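PDB 4PYS: beta-N-acetylhexosaminidase from Bacteroides fragilis, which probably hydrolyses terminal beta-linked N-acetylhexosamine units from glycans, as other glycoside hydrolases of family 20 do. Local coordinates for residues L106-T111 and Q481-Q486; K131-M136 and Q460-G465; V146-K151 and V441-I446; A156-M161 and Q487-G492. One frame throughout, in Å; residues are numbered along the deposited sequence. Where two conformers were deposited one is given.

Overall arrangement
From the N terminus, helix 96-109 supplies 106-111, which interaction 1 joins to 481-486 on helix 470-486, closing the widest loop. Within that loop interaction 2 ties strand 132-138 to the end of helix 453-462, and within interaction 2, in turn, interaction 3 links the start of helix 146-158 to the loop at 441-446. These three nest. Interaction 4 breaks the order: it runs from the end of helix 146-158 to 487-492 and so crosses all three. It touches each of them too, whereas the other three do not touch one another. Together they connect the catalytic barrel with helix 470-486 and the loop after it and, through interaction 1, with the N-terminal domain.

Interaction 1: L106-T111 and Q481-Q486; sequences LRQWNT and QLWFEQ
W483 is the centrepiece: its indole reaches out from helix 470-486 and meets R107 and Q108, neighbours on helix 96-109, in two different ways. The aliphatic CG of Q108 sits over one face of the six-membered ring, 3.8 Å from its centroid and 22° off the normal, a CH-pi contact; the closest approach is 3.6 Å, from Q108 CG to W483 CH2. R107 comes instead to the rim, with R107 NE 4.0 Å from W483 CZ2, near the indole plane. Its guanidinium is turned 59° against the ring, so that CH2 lies over one guanidinium face. CG of W483 is anti to the backbone N (chi1 -177°), which throws the broad ring across the gap between the helices; the indole is long enough to reach both R107 and Q108. Arginine and glutamine suit these places because their chains pack on the indole while their ends bond further on: R107 to Q104 and Q487, Q108 OE1 to the backbone N of M12. K480 adds a cation-pi contact to W483. M158 of helix 146-158 packs against R107, W483 and F484, so three helices converge here, while W109 turns to strand 117-126.

Interaction 2: K131-M136 and Q460-G465; sequences KWRSFM and QMWHSG
R133 on strand 132-138 and M461 in the last turn of helix 453-462 bring their CA atoms to 5.9 Å, a close approach of strand and helix made without a hydrogen bond between the two segments. The two long side chains cross at a slant: R133 CG packs 3.7 Å from M461 CB, and the selenium of M461, a selenomethionine, lies 3.8 Å from R133 CB. M461 is extended beyond CG, which carries its methyl CE along the strand to 3.5 Å from S134 O. Unbranched and flexible, this residue type can lie against R133 and still reach S134 O. R133 bends at chi3 (-52°), turning its guanidinium toward W462. There the indole edge meets a guanidinium face, with R133 NE 3.7 Å from W462 CE3 and the two planes 84° apart. Such a buried charge needs compensation: NE bonds to K160 O, while NH1 has a salt bridge to E78 and a bond to V130 O. These partners probably fix the rotation of the group, and W462 is tethered in its own right by NE1 to D126. Strand 132-138 pairs in parallel with both 163-170 and 428-435, so a helix packed on its outer side is characteristic of the closure of a beta/alpha (TIM) barrel, where the first strand meets the last helix.

Interaction 3: V146-K151 and V441-I446; sequences VSTIKK and VTESMI
T148 has OG1 beside its own backbone N and anti to the carbonyl carbon (chi1 -62°), which turns the hydroxyl toward E443; in E443 a first torsion of -66° followed by an extended chain (chi2 -172°) carries the carboxylate across to meet it. The contact rests on this one pair. T148 OG1 donates to E443 OE1 at 2.4 Å, so short that the exact length is doubtful. The same oxygen also lies 3.4 Å from T148 CB and 3.7 Å from T148 CG2, which places the threonine methyl next to the acid. Threonine suits the site by offering a hydroxyl and a methyl from one branched carbon. Glutamate suits the other side because its chain is long enough to span backbones whose CA atoms, T148 to E443, are 7.7 Å apart. The second carboxylate oxygen, OE2, accepts from the backbone N of K145, so the carboxylate is probably held at both oxygens. A negative charge at the start of helix 146-158 would probably interact well with the helix dipole. One turn after T148, K151 reaches D447 in a salt bridge and G488 O by a hydrogen bond. On an adjacent side I149 packs on helix 203-214 and strand 163-170, so the first turns of helix 146-158 touch both these barrel neighbours and the loop after strand 428-435.

Interaction 4: A156-M161 and Q487-G492; sequences ASMLKM and QGYSFG
Selenium against an aromatic ring marks this contact: M158, a selenomethionine, makes a Met-aromatic interaction with Y489. Its SE lies 4.9 Å from the ring centroid, in an oblique direction 55° off the normal. The two side chains run alongside in opposite directions, and the bend at chi3 (70°) folds the methyl back onto the tyrosine, where M158 CE touches Y489 CE2 at 3.7 Å. A flexible, polarisable chain suits such a slanting approach, and tyrosine supplies an apolar ring edged by a hydroxyl that bonds to K151 O. Q487 closes one flank more loosely, its CG 4.4 Å from M158 SE, while its amide NE2 turns back to W483 O. Both helices that lead into the contact finish in Schellman motifs, with K160 and G488 at positive phi; at G488 a CB would press on the carbonyl oxygen of Q487, so glycine fits. M158 also meets Q104 and R107 (helix 96-109) and F484 (helix 470-486), so the end of helix 146-158 packs on both, while Y489 and F491 pack on F451.

Interaction 1: L106-T111 and Q481-Q486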
loop_
_atom_site.group_PDB
_atom_site.type_symbol
_atom_site.label_atom_id
_atom_site.label_comp_id
_atom_site.label_asym_id
_atom_site.label_seq_id
_atom_site.Cartn_x
_atom_site.Cartn_y
_atom_site.Cartn_z
ATOM N N LEU A 106 -16.708 7.692 -11.379
ATOM C CA LEU A 106 -18.149 7.958 -11.384
ATOM C C LEU A 106 -18.613 8.432 -10.008
ATOM O O LEU A 106 -19.480 9.306 -9.903
ATOM C CB LEU A 106 -18.940 6.712 -11.812
ATOM C CG LEU A 106 -18.903 6.347 -13.298
ATOM C CD1 LEU A 106 -19.571 4.992 -13.538
ATOM C CD2 LEU A 106 -19.585 7.428 -14.130
ATOM N N ARG A 107 -18.041 7.860 -8.947
ATOM C CA ARG A 107 -18.368 8.288 -7.581
ATOM C C ARG A 107 -18.175 9.783 -7.402
ATOM O O ARG A 107 -19.008 10.459 -6.791
ATOM C CB ARG A 107 -17.442 7.608 -6.574
ATOM C CG ARG A 107 -17.779 6.198 -6.214
ATOM C CD ARG A 107 -16.746 5.696 -5.202
ATOM N NE ARG A 107 -16.959 6.212 -3.847
ATOM C CZ ARG A 107 -16.118 5.988 -2.838
ATOM N NH1 ARG A 107 -15.014 5.282 -3.049
ATOM N NH2 ARG A 107 -16.379 6.458 -1.625
ATOM N N GLN A 108 -17.054 10.292 -7.917
ATOM C CA GLN A 108 -16.719 11.704 -7.778
ATOM C C GLN A 108 -17.366 12.586 -8.837
ATOM O O GLN A 108 -17.470 13.796 -8.653
ATOM C CB GLN A 108 -15.200 11.891 -7.808
ATOM C CG GLN A 108 -14.528 11.291 -6.588
ATOM C CD GLN A 108 -13.045 11.577 -6.527
ATOM O OE1 GLN A 108 -12.593 12.669 -6.878
ATOM N NE2 GLN A 108 -12.278 10.596 -6.076
ATOM N N TRP A 109 -17.800 11.987 -9.941
ATOM C CA TRP A 109 -18.365 12.759 -11.034
ATOM C C TRP A 109 -19.850 13.061 -10.799
ATOM O O TRP A 109 -20.373 14.049 -11.301
ATOM C CB TRP A 109 -18.143 12.029 -12.371
ATOM C CG TRP A 109 -18.410 12.887 -13.571
ATOM C CD1 TRP A 109 -19.437 12.761 -14.465
ATOM C CD2 TRP A 109 -17.628 14.006 -14.012
ATOM N NE1 TRP A 109 -19.343 13.737 -15.432
ATOM C CE2 TRP A 109 -18.244 14.518 -15.169
ATOM C CE3 TRP A 109 -16.468 14.628 -13.532
ATOM C CZ2 TRP A 109 -17.733 15.631 -15.861
ATOM C CZ3 TRP A 109 -15.963 15.726 -14.217
ATOM C CH2 TRP A 109 -16.594 16.217 -15.366
ATOM N N ASN A 110 -20.519 12.202 -10.035
ATOM C CA ASN A 110 -21.895 12.454 -9.615
ATOM C C ASN A 110 -21.986 13.811 -8.911
ATOM O O ASN A 110 -21.189 14.092 -8.009
ATOM C CB ASN A 110 -22.331 11.332 -8.665
ATOM C CG ASN A 110 -23.699 11.569 -8.057
ATOM O OD1 ASN A 110 -24.579 12.155 -8.683
ATOM N ND2 ASN A 110 -23.880 11.120 -6.817
ATOM N N THR A 111 -22.931 14.661 -9.318
ATOM C CA THR A 111 -23.004 16.007 -8.746
ATOM C C THR A 111 -23.460 15.992 -7.288
ATOM O O THR A 111 -23.068 16.855 -6.494
ATOM C CB THR A 111 -23.951 16.929 -9.522
ATOM O OG1 THR A 111 -25.307 16.610 -9.191
ATOM C CG2 THR A 111 -23.738 16.802 -11.021
ATOM N N GLN A 481 -12.512 18.476 -0.523
ATOM C CA GLN A 481 -12.330 18.109 0.883
ATOM C C GLN A 481 -13.591 17.588 1.568
ATOM O O GLN A 481 -13.551 16.532 2.215
ATOM C CB GLN A 481 -11.746 19.282 1.687
ATOM C CG GLN A 481 -11.625 18.990 3.191
ATOM C CD GLN A 481 -10.992 20.138 3.960
ATOM O OE1 GLN A 481 -10.471 21.088 3.369
ATOM N NE2 GLN A 481 -11.033 20.057 5.281
ATOM N N LEU A 482 -14.704 18.314 1.466
ATOM C CA LEU A 482 -15.899 17.876 2.178
ATOM C C LEU A 482 -16.403 16.530 1.635
ATOM O O LEU A 482 -16.881 15.691 2.404
ATOM C CB LEU A 482 -16.991 18.946 2.152
ATOM C CG LEU A 482 -18.162 18.797 3.122
ATOM C CD1 LEU A 482 -17.708 18.409 4.529
ATOM C CD2 LEU A 482 -18.935 20.102 3.157
ATOM N N TRP A 483 -16.280 16.308 0.328
ATOM C CA TRP A 483 -16.658 15.002 -0.228
ATOM C C TRP A 483 -15.823 13.879 0.392
ATOM O O TRP A 483 -16.359 12.835 0.759
ATOM C CB TRP A 483 -16.542 14.951 -1.763
ATOM C CG TRP A 483 -17.027 13.598 -2.302
ATOM C CD1 TRP A 483 -18.321 13.225 -2.538
ATOM C CD2 TRP A 483 -16.217 12.446 -2.613
ATOM N NE1 TRP A 483 -18.367 11.919 -2.986
ATOM C CE2 TRP A 483 -17.090 11.422 -3.043
ATOM C CE3 TRP A 483 -14.841 12.193 -2.584
ATOM C CZ2 TRP A 483 -16.627 10.159 -3.438
ATOM C CZ3 TRP A 483 -14.382 10.928 -2.968
ATOM C CH2 TRP A 483 -15.276 9.935 -3.388
ATOM N N PHE A 484 -14.518 14.098 0.529
ATOM C CA PHE A 484 -13.672 13.088 1.142
ATOM C C PHE A 484 -14.060 12.891 2.595
ATOM O O PHE A 484 -14.053 11.770 3.103
ATOM C CB PHE A 484 -12.197 13.474 1.059
ATOM C CG PHE A 484 -11.575 13.226 -0.295
ATOM C CD1 PHE A 484 -11.557 11.949 -0.838
ATOM C CD2 PHE A 484 -10.989 14.262 -1.009
ATOM C CE1 PHE A 484 -10.972 11.702 -2.085
ATOM C CE2 PHE A 484 -10.399 14.025 -2.254
ATOM C CZ PHE A 484 -10.399 12.751 -2.793
ATOM N N GLU A 485 -14.398 13.977 3.274
ATOM C CA GLU A 485 -14.811 13.853 4.668
ATOM C C GLU A 485 -16.092 13.049 4.796
ATOM O O GLU A 485 -16.254 12.279 5.743
ATOM C CB GLU A 485 -14.926 15.232 5.352
ATOM C CG GLU A 485 -13.547 15.880 5.472
ATOM C CD GLU A 485 -13.477 17.025 6.473
ATOM O OE1 GLU A 485 -14.467 17.264 7.209
ATOM O OE2 GLU A 485 -12.396 17.668 6.518
ATOM N N GLN A 486 -16.991 13.199 3.826
ATOM C CA GLN A 486 -18.245 12.451 3.850
ATOM C C GLN A 486 -18.020 10.962 3.603
ATOM O O GLN A 486 -18.906 10.155 3.898
ATOM C CB GLN A 486 -19.222 13.008 2.819
ATOM C CG GLN A 486 -19.787 14.377 3.211
ATOM C CD GLN A 486 -20.692 14.966 2.147
ATOM O OE1 GLN A 486 -20.549 14.676 0.956
ATOM N NE2 GLN A 486 -21.627 15.795 2.569
#

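Interaction 2: K131-M136 and Q460-G465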
loop_
_atom_site.group_PDB
_atom_site.type_symbol
_atom_site.label_atom_id
_atom_site.label_comp_id
_atom_site.label_asym_id
_atom_site.label_seq_id
_atom_site.Cartn_x
_atom_site.Cartn_y
_atom_site.Cartn_z
ATOM N N LYS A 131 2.995 1.655 -12.645
ATOM C CA LYS A 131 2.355 0.348 -12.452
ATOM C C LYS A 131 2.213 -0.037 -10.990
ATOM O O LYS A 131 1.350 -0.854 -10.635
ATOM C CB LYS A 131 3.175 -0.740 -13.163
ATOM C CG LYS A 131 3.304 -0.543 -14.666
ATOM C CD LYS A 131 4.170 -1.656 -15.288
ATOM N N TRP A 132 3.068 0.524 -10.142
ATOM C CA TRP A 132 3.017 0.214 -8.714
ATOM C C TRP A 132 2.598 1.460 -7.949
ATOM O O TRP A 132 3.298 2.476 -7.994
ATOM C CB TRP A 132 4.396 -0.248 -8.201
ATOM C CG TRP A 132 4.365 -0.537 -6.720
ATOM C CD1 TRP A 132 4.350 0.377 -5.697
ATOM C CD2 TRP A 132 4.335 -1.830 -6.102
ATOM N NE1 TRP A 132 4.304 -0.273 -4.487
ATOM C CE2 TRP A 132 4.298 -1.629 -4.710
ATOM C CE3 TRP A 132 4.340 -3.139 -6.595
ATOM C CZ2 TRP A 132 4.254 -2.696 -3.797
ATOM C CZ3 TRP A 132 4.292 -4.193 -5.690
ATOM C CH2 TRP A 132 4.249 -3.964 -4.311
ATOM N N ARG A 133 1.467 1.378 -7.250
ATOM C CA ARG A 133 0.899 2.519 -6.515
ATOM C C ARG A 133 0.391 1.977 -5.186
ATOM O O ARG A 133 -0.672 1.346 -5.146
ATOM C CB ARG A 133 -0.258 3.144 -7.328
ATOM C CG ARG A 133 0.182 3.572 -8.755
ATOM C CD ARG A 133 -0.942 4.207 -9.595
ATOM N NE ARG A 133 -2.129 3.353 -9.614
ATOM C CZ ARG A 133 -2.263 2.242 -10.340
ATOM N NH1 ARG A 133 -1.279 1.810 -11.139
ATOM N NH2 ARG A 133 -3.401 1.548 -10.258
ATOM N N SER A 134 1.144 2.183 -4.097
ATOM C CA SER A 134 0.792 1.496 -2.838
ATOM C C SER A 134 0.697 2.409 -1.632
ATOM O O SER A 134 1.281 3.498 -1.603
ATOM C CB SER A 134 1.789 0.378 -2.498
ATOM O OG SER A 134 3.067 0.921 -2.207
ATOM N N PHE A 135 -0.051 1.933 -0.636
ATOM C CA PHE A 135 -0.105 2.569 0.674
ATOM C C PHE A 135 0.229 1.484 1.678
ATOM O O PHE A 135 -0.306 0.380 1.588
ATOM C CB PHE A 135 -1.508 3.090 0.977
ATOM C CG PHE A 135 -1.676 3.562 2.396
ATOM C CD1 PHE A 135 -1.036 4.715 2.825
ATOM C CD2 PHE A 135 -2.459 2.852 3.299
ATOM C CE1 PHE A 135 -1.184 5.177 4.132
ATOM C CE2 PHE A 135 -2.608 3.304 4.625
ATOM C CZ PHE A 135 -1.962 4.460 5.036
HETATM N N MSE A 136 1.118 1.796 2.615
HETATM C CA MSE A 136 1.491 0.855 3.671
HETATM C C MSE A 136 0.971 1.295 5.030
HETATM O O MSE A 136 1.099 2.466 5.401
HETATM C CB MSE A 136 3.013 0.749 3.774
HETATM C CG MSE A 136 3.449 -0.380 4.723
HETATM SE SE MSE A 136 5.142 -0.016 5.599
HETATM C CE MSE A 136 4.469 1.101 7.031
ATOM N N GLN A 460 0.668 12.032 -7.896
ATOM C CA GLN A 460 1.964 11.713 -8.502
ATOM C C GLN A 460 1.997 10.285 -9.037
ATOM O O GLN A 460 2.614 10.015 -10.071
ATOM C CB GLN A 460 3.067 11.935 -7.456
ATOM C CG GLN A 460 3.328 13.439 -7.231
ATOM C CD GLN A 460 4.238 13.720 -6.059
ATOM O OE1 GLN A 460 4.526 12.843 -5.250
ATOM N NE2 GLN A 460 4.688 14.961 -5.955
HETATM N N MSE A 461 1.311 9.378 -8.345
HETATM C CA MSE A 461 1.265 7.981 -8.792
HETATM C C MSE A 461 0.423 7.807 -10.040
HETATM O O MSE A 461 0.785 7.057 -10.946
HETATM C CB MSE A 461 0.654 7.117 -7.695
HETATM C CG MSE A 461 1.551 6.927 -6.463
HETATM SE SE MSE A 461 0.500 6.114 -5.059
HETATM C CE MSE A 461 1.811 6.277 -3.603
ATOM N N TRP A 462 -0.732 8.462 -10.073
ATOM C CA TRP A 462 -1.699 8.184 -11.144
ATOM C C TRP A 462 -1.644 9.148 -12.334
ATOM O O TRP A 462 -1.593 8.726 -13.497
ATOM C CB TRP A 462 -3.137 8.155 -10.569
ATOM C CG TRP A 462 -4.142 7.925 -11.671
ATOM C CD1 TRP A 462 -4.669 8.868 -12.520
ATOM C CD2 TRP A 462 -4.710 6.676 -12.054
ATOM N NE1 TRP A 462 -5.527 8.264 -13.418
ATOM C CE2 TRP A 462 -5.575 6.916 -13.143
ATOM C CE3 TRP A 462 -4.580 5.365 -11.575
ATOM C CZ2 TRP A 462 -6.304 5.897 -13.768
ATOM C CZ3 TRP A 462 -5.309 4.352 -12.190
ATOM C CH2 TRP A 462 -6.160 4.619 -13.279
ATOM N N HIS A 463 -1.684 10.444 -12.048
ATOM C CA HIS A 463 -1.835 11.453 -13.104
ATOM C C HIS A 463 -0.623 11.466 -14.038
ATOM O O HIS A 463 0.519 11.331 -13.588
ATOM C CB HIS A 463 -2.033 12.832 -12.455
ATOM C CG HIS A 463 -2.158 13.963 -13.438
ATOM N ND1 HIS A 463 -1.405 15.113 -13.336
ATOM C CD2 HIS A 463 -2.951 14.129 -14.524
ATOM C CE1 HIS A 463 -1.722 15.939 -14.320
ATOM N NE2 HIS A 463 -2.658 15.367 -15.057
ATOM N N SER A 464 -0.881 11.603 -15.330
ATOM C CA SER A 464 0.160 11.754 -16.344
ATOM C C SER A 464 1.071 12.932 -15.983
ATOM O O SER A 464 0.644 13.866 -15.296
ATOM C CB SER A 464 -0.473 11.995 -17.720
ATOM O OG SER A 464 -1.486 11.035 -18.024
ATOM N N GLY A 465 2.312 12.903 -16.461
ATOM C CA GLY A 465 3.243 13.986 -16.180
ATOM C C GLY A 465 2.968 15.215 -17.033
ATOM O O GLY A 465 3.811 15.600 -17.849
#

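Interaction 3: V146-K151 and V441-I446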
loop_
_atom_site.group_PDB
_atom_site.type_symbol
_atom_site.label_atom_id
_atom_site.label_comp_id
_atom_site.label_asym_id
_atom_site.label_seq_id
_atom_site.Cartn_x
_atom_site.Cartn_y
_atom_site.Cartn_z
ATOM N N VAL A 146 -10.310 -4.720 12.294
ATOM C CA VAL A 146 -10.531 -5.122 10.906
ATOM C C VAL A 146 -11.261 -4.044 10.108
ATOM O O VAL A 146 -10.905 -3.781 8.957
ATOM C CB VAL A 146 -11.298 -6.461 10.835
ATOM C CG1 VAL A 146 -11.758 -6.746 9.425
ATOM C CG2 VAL A 146 -10.419 -7.588 11.341
ATOM N N SER A 147 -12.258 -3.402 10.714
ATOM C CA SER A 147 -12.997 -2.356 9.990
ATOM C C SER A 147 -12.095 -1.179 9.617
ATOM O O SER A 147 -12.339 -0.485 8.628
ATOM C CB SER A 147 -14.209 -1.878 10.796
ATOM O OG SER A 147 -13.820 -1.355 12.051
ATOM N N THR A 148 -11.048 -0.959 10.407
ATOM C CA THR A 148 -10.089 0.114 10.131
ATOM C C THR A 148 -9.108 -0.280 9.034
ATOM O O THR A 148 -8.762 0.540 8.181
ATOM C CB THR A 148 -9.354 0.557 11.411
ATOM O OG1 THR A 148 -10.309 1.089 12.346
ATOM C CG2 THR A 148 -8.302 1.621 11.105
ATOM N N ILE A 149 -8.664 -1.536 9.035
ATOM C CA ILE A 149 -7.888 -2.030 7.901
ATOM C C ILE A 149 -8.704 -1.857 6.615
ATOM O O ILE A 149 -8.195 -1.370 5.599
ATOM C CB ILE A 149 -7.507 -3.513 8.074
ATOM C CG1 ILE A 149 -6.704 -3.726 9.368
ATOM C CG2 ILE A 149 -6.729 -4.010 6.844
ATOM C CD1 ILE A 149 -5.337 -3.034 9.349
ATOM N N LYS A 150 -9.983 -2.223 6.659
ATOM C CA LYS A 150 -10.844 -2.060 5.478
ATOM C C LYS A 150 -10.954 -0.604 5.040
ATOM O O LYS A 150 -10.953 -0.315 3.846
ATOM C CB LYS A 150 -12.247 -2.623 5.751
ATOM C CG LYS A 150 -12.292 -4.149 5.795
ATOM C CD LYS A 150 -13.692 -4.627 6.102
ATOM C CE LYS A 150 -13.766 -6.141 6.093
ATOM N NZ LYS A 150 -15.145 -6.593 6.428
ATOM N N LYS A 151 -11.033 0.308 6.004
ATOM C CA LYS A 151 -11.137 1.738 5.701
ATOM C C LYS A 151 -9.969 2.223 4.856
ATOM O O LYS A 151 -10.148 3.016 3.926
ATOM C CB LYS A 151 -11.202 2.548 7.002
ATOM C CG LYS A 151 -10.985 4.064 6.816
ATOM C CD LYS A 151 -11.221 4.825 8.120
ATOM C CE LYS A 151 -10.951 6.343 7.947
ATOM N NZ LYS A 151 -11.233 7.092 9.224
ATOM N N VAL A 441 0.820 5.909 17.693
ATOM C CA VAL A 441 -0.227 6.421 16.814
ATOM C C VAL A 441 -1.415 5.456 16.803
ATOM O O VAL A 441 -1.379 4.415 16.150
ATOM C CB VAL A 441 0.297 6.639 15.382
ATOM C CG1 VAL A 441 -0.837 7.090 14.441
ATOM C CG2 VAL A 441 1.427 7.666 15.390
ATOM N N THR A 442 -2.459 5.804 17.547
ATOM C CA THR A 442 -3.650 4.976 17.650
ATOM C C THR A 442 -4.553 5.269 16.458
ATOM O O THR A 442 -4.253 6.153 15.658
ATOM C CB THR A 442 -4.411 5.284 18.939
ATOM O OG1 THR A 442 -4.754 6.674 18.943
ATOM C CG2 THR A 442 -3.554 4.978 20.161
ATOM N N GLU A 443 -5.654 4.537 16.335
ATOM C CA GLU A 443 -6.511 4.660 15.147
ATOM C C GLU A 443 -7.049 6.082 14.947
ATOM O O GLU A 443 -7.156 6.561 13.809
ATOM C CB GLU A 443 -7.693 3.692 15.237
ATOM C CG GLU A 443 -7.308 2.216 15.177
ATOM C CD GLU A 443 -8.517 1.308 15.077
ATOM O OE1 GLU A 443 -9.561 1.759 14.561
ATOM O OE2 GLU A 443 -8.422 0.144 15.510
ATOM N N SER A 444 -7.406 6.736 16.048
ATOM C CA SER A 444 -7.993 8.083 15.985
ATOM C C SER A 444 -6.992 9.143 15.520
ATOM O O SER A 444 -7.367 10.298 15.260
ATOM C CB SER A 444 -8.543 8.481 17.348
ATOM O OG SER A 444 -7.495 8.581 18.298
HETATM N N MSE A 445 -5.723 8.749 15.427
HETATM C CA MSE A 445 -4.633 9.673 15.086
HETATM C C MSE A 445 -4.163 9.517 13.654
HETATM O O MSE A 445 -3.317 10.284 13.171
HETATM C CB MSE A 445 -3.455 9.469 16.047
HETATM C CG MSE A 445 -3.748 9.917 17.449
HETATM SE SE MSE A 445 -2.421 9.263 18.717
HETATM C CE MSE A 445 -0.868 9.972 17.900
ATOM N N ILE A 446 -4.717 8.540 12.948
ATOM C CA ILE A 446 -4.220 8.242 11.609
ATOM C C ILE A 446 -4.606 9.282 10.547
ATOM O O ILE A 446 -3.737 9.773 9.823
ATOM C CB ILE A 446 -4.639 6.835 11.150
ATOM C CG1 ILE A 446 -4.038 5.779 12.088
ATOM C CG2 ILE A 446 -4.201 6.587 9.714
ATOM C CD1 ILE A 446 -4.504 4.339 11.814
#

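Interaction 4: A156-M161 and Q487-G492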
loop_
_atom_site.group_PDB
_atom_site.type_symbol
_atom_site.label_atom_id
_atom_site.label_comp_id
_atom_site.label_asym_id
_atom_site.label_seq_id
_atom_site.Cartn_x
_atom_site.Cartn_y
_atom_site.Cartn_z
ATOM N N ALA A 156 -7.335 3.359 -0.439
ATOM C CA ALA A 156 -6.349 3.106 -1.487
ATOM C C ALA A 156 -7.061 2.978 -2.825
ATOM O O ALA A 156 -6.647 3.568 -3.816
ATOM C CB ALA A 156 -5.559 1.834 -1.161
ATOM N N SER A 157 -8.158 2.233 -2.841
ATOM C CA SER A 157 -8.939 2.051 -4.072
ATOM C C SER A 157 -9.536 3.369 -4.539
ATOM O O SER A 157 -9.528 3.680 -5.736
ATOM C CB SER A 157 -10.069 1.051 -3.828
ATOM O OG SER A 157 -10.738 0.750 -5.049
HETATM N N MSE A 158 -10.032 4.148 -3.586
HETATM C CA MSE A 158 -10.647 5.440 -3.882
HETATM C C MSE A 158 -9.668 6.369 -4.591
HETATM O O MSE A 158 -10.067 7.191 -5.418
HETATM C CB MSE A 158 -11.134 6.087 -2.568
HETATM C CG MSE A 158 -11.743 7.467 -2.736
HETATM SE SE MSE A 158 -12.246 8.171 -0.985
HETATM C CE MSE A 158 -10.422 8.450 -0.291
ATOM N N LEU A 159 -8.386 6.228 -4.265
ATOM C CA LEU A 159 -7.349 7.103 -4.799
ATOM C C LEU A 159 -6.639 6.439 -5.978
ATOM O O LEU A 159 -5.583 6.904 -6.425
ATOM C CB LEU A 159 -6.344 7.430 -3.692
ATOM C CG LEU A 159 -6.944 8.265 -2.545
ATOM C CD1 LEU A 159 -5.912 8.548 -1.476
ATOM C CD2 LEU A 159 -7.520 9.560 -3.061
ATOM N N LYS A 160 -7.248 5.365 -6.476
ATOM C CA LYS A 160 -6.757 4.603 -7.634
ATOM C C LYS A 160 -5.391 3.926 -7.443
ATOM O O LYS A 160 -4.684 3.663 -8.407
ATOM C CB LYS A 160 -6.787 5.466 -8.910
ATOM C CG LYS A 160 -8.215 5.944 -9.259
ATOM C CD LYS A 160 -8.282 6.420 -10.722
ATOM C CE LYS A 160 -9.701 6.748 -11.164
ATOM N NZ LYS A 160 -10.174 8.067 -10.602
HETATM N N MSE A 161 -5.038 3.616 -6.202
HETATM C CA MSE A 161 -3.868 2.773 -5.961
HETATM C C MSE A 161 -4.206 1.332 -6.229
HETATM O O MSE A 161 -5.380 0.996 -6.433
HETATM C CB MSE A 161 -3.408 2.953 -4.523
HETATM C CG MSE A 161 -3.051 4.394 -4.275
HETATM SE SE MSE A 161 -2.354 4.586 -2.469
HETATM C CE MSE A 161 -2.228 6.542 -2.446
ATOM N N GLN A 487 -16.858 10.603 3.058
ATOM C CA GLN A 487 -16.519 9.190 2.876
ATOM C C GLN A 487 -15.838 8.635 4.120
ATOM O O GLN A 487 -15.518 7.444 4.171
ATOM C CB GLN A 487 -15.623 8.966 1.655
ATOM C CG GLN A 487 -16.075 9.707 0.403
ATOM C CD GLN A 487 -17.542 9.508 0.101
ATOM O OE1 GLN A 487 -18.024 8.371 -0.007
ATOM N NE2 GLN A 487 -18.275 10.615 -0.024
ATOM N N GLY A 488 -15.612 9.497 5.115
ATOM C CA GLY A 488 -15.081 9.073 6.402
ATOM C C GLY A 488 -13.639 9.473 6.682
ATOM O O GLY A 488 -13.063 9.035 7.682
ATOM N N TYR A 489 -13.059 10.309 5.828
ATOM C CA TYR A 489 -11.649 10.673 5.976
ATOM C C TYR A 489 -11.466 12.107 6.464
ATOM O O TYR A 489 -11.633 13.054 5.695
ATOM C CB TYR A 489 -10.911 10.451 4.664
ATOM C CG TYR A 489 -11.095 9.029 4.190
ATOM C CD1 TYR A 489 -10.351 7.995 4.749
ATOM C CD2 TYR A 489 -12.048 8.714 3.232
ATOM C CE1 TYR A 489 -10.537 6.677 4.341
ATOM C CE2 TYR A 489 -12.238 7.400 2.817
ATOM C CZ TYR A 489 -11.475 6.392 3.378
ATOM O OH TYR A 489 -11.669 5.079 2.978
ATOM N N SER A 490 -11.100 12.249 7.736
ATOM C CA SER A 490 -10.833 13.562 8.333
ATOM C C SER A 490 -9.518 14.121 7.803
ATOM O O SER A 490 -8.576 13.372 7.583
ATOM C CB SER A 490 -10.754 13.450 9.859
ATOM O OG SER A 490 -11.938 12.901 10.403
ATOM N N PHE A 491 -9.453 15.434 7.600
ATOM C CA PHE A 491 -8.226 16.076 7.137
ATOM C C PHE A 491 -7.401 16.666 8.273
ATOM O O PHE A 491 -7.951 17.283 9.180
ATOM C CB PHE A 491 -8.565 17.193 6.158
ATOM C CG PHE A 491 -8.793 16.712 4.748
ATOM C CD1 PHE A 491 -9.575 15.589 4.502
ATOM C CD2 PHE A 491 -8.246 17.393 3.680
ATOM C CE1 PHE A 491 -9.785 15.144 3.206
ATOM C CE2 PHE A 491 -8.459 16.955 2.377
ATOM C CZ PHE A 491 -9.225 15.837 2.147
ATOM N N GLY A 492 -6.082 16.501 8.210
ATOM C CA GLY A 492 -5.197 17.270 9.078
ATOM C C GLY A 492 -4.790 18.556 8.363
ATOM O O GLY A 492 -5.349 18.862 7.305
#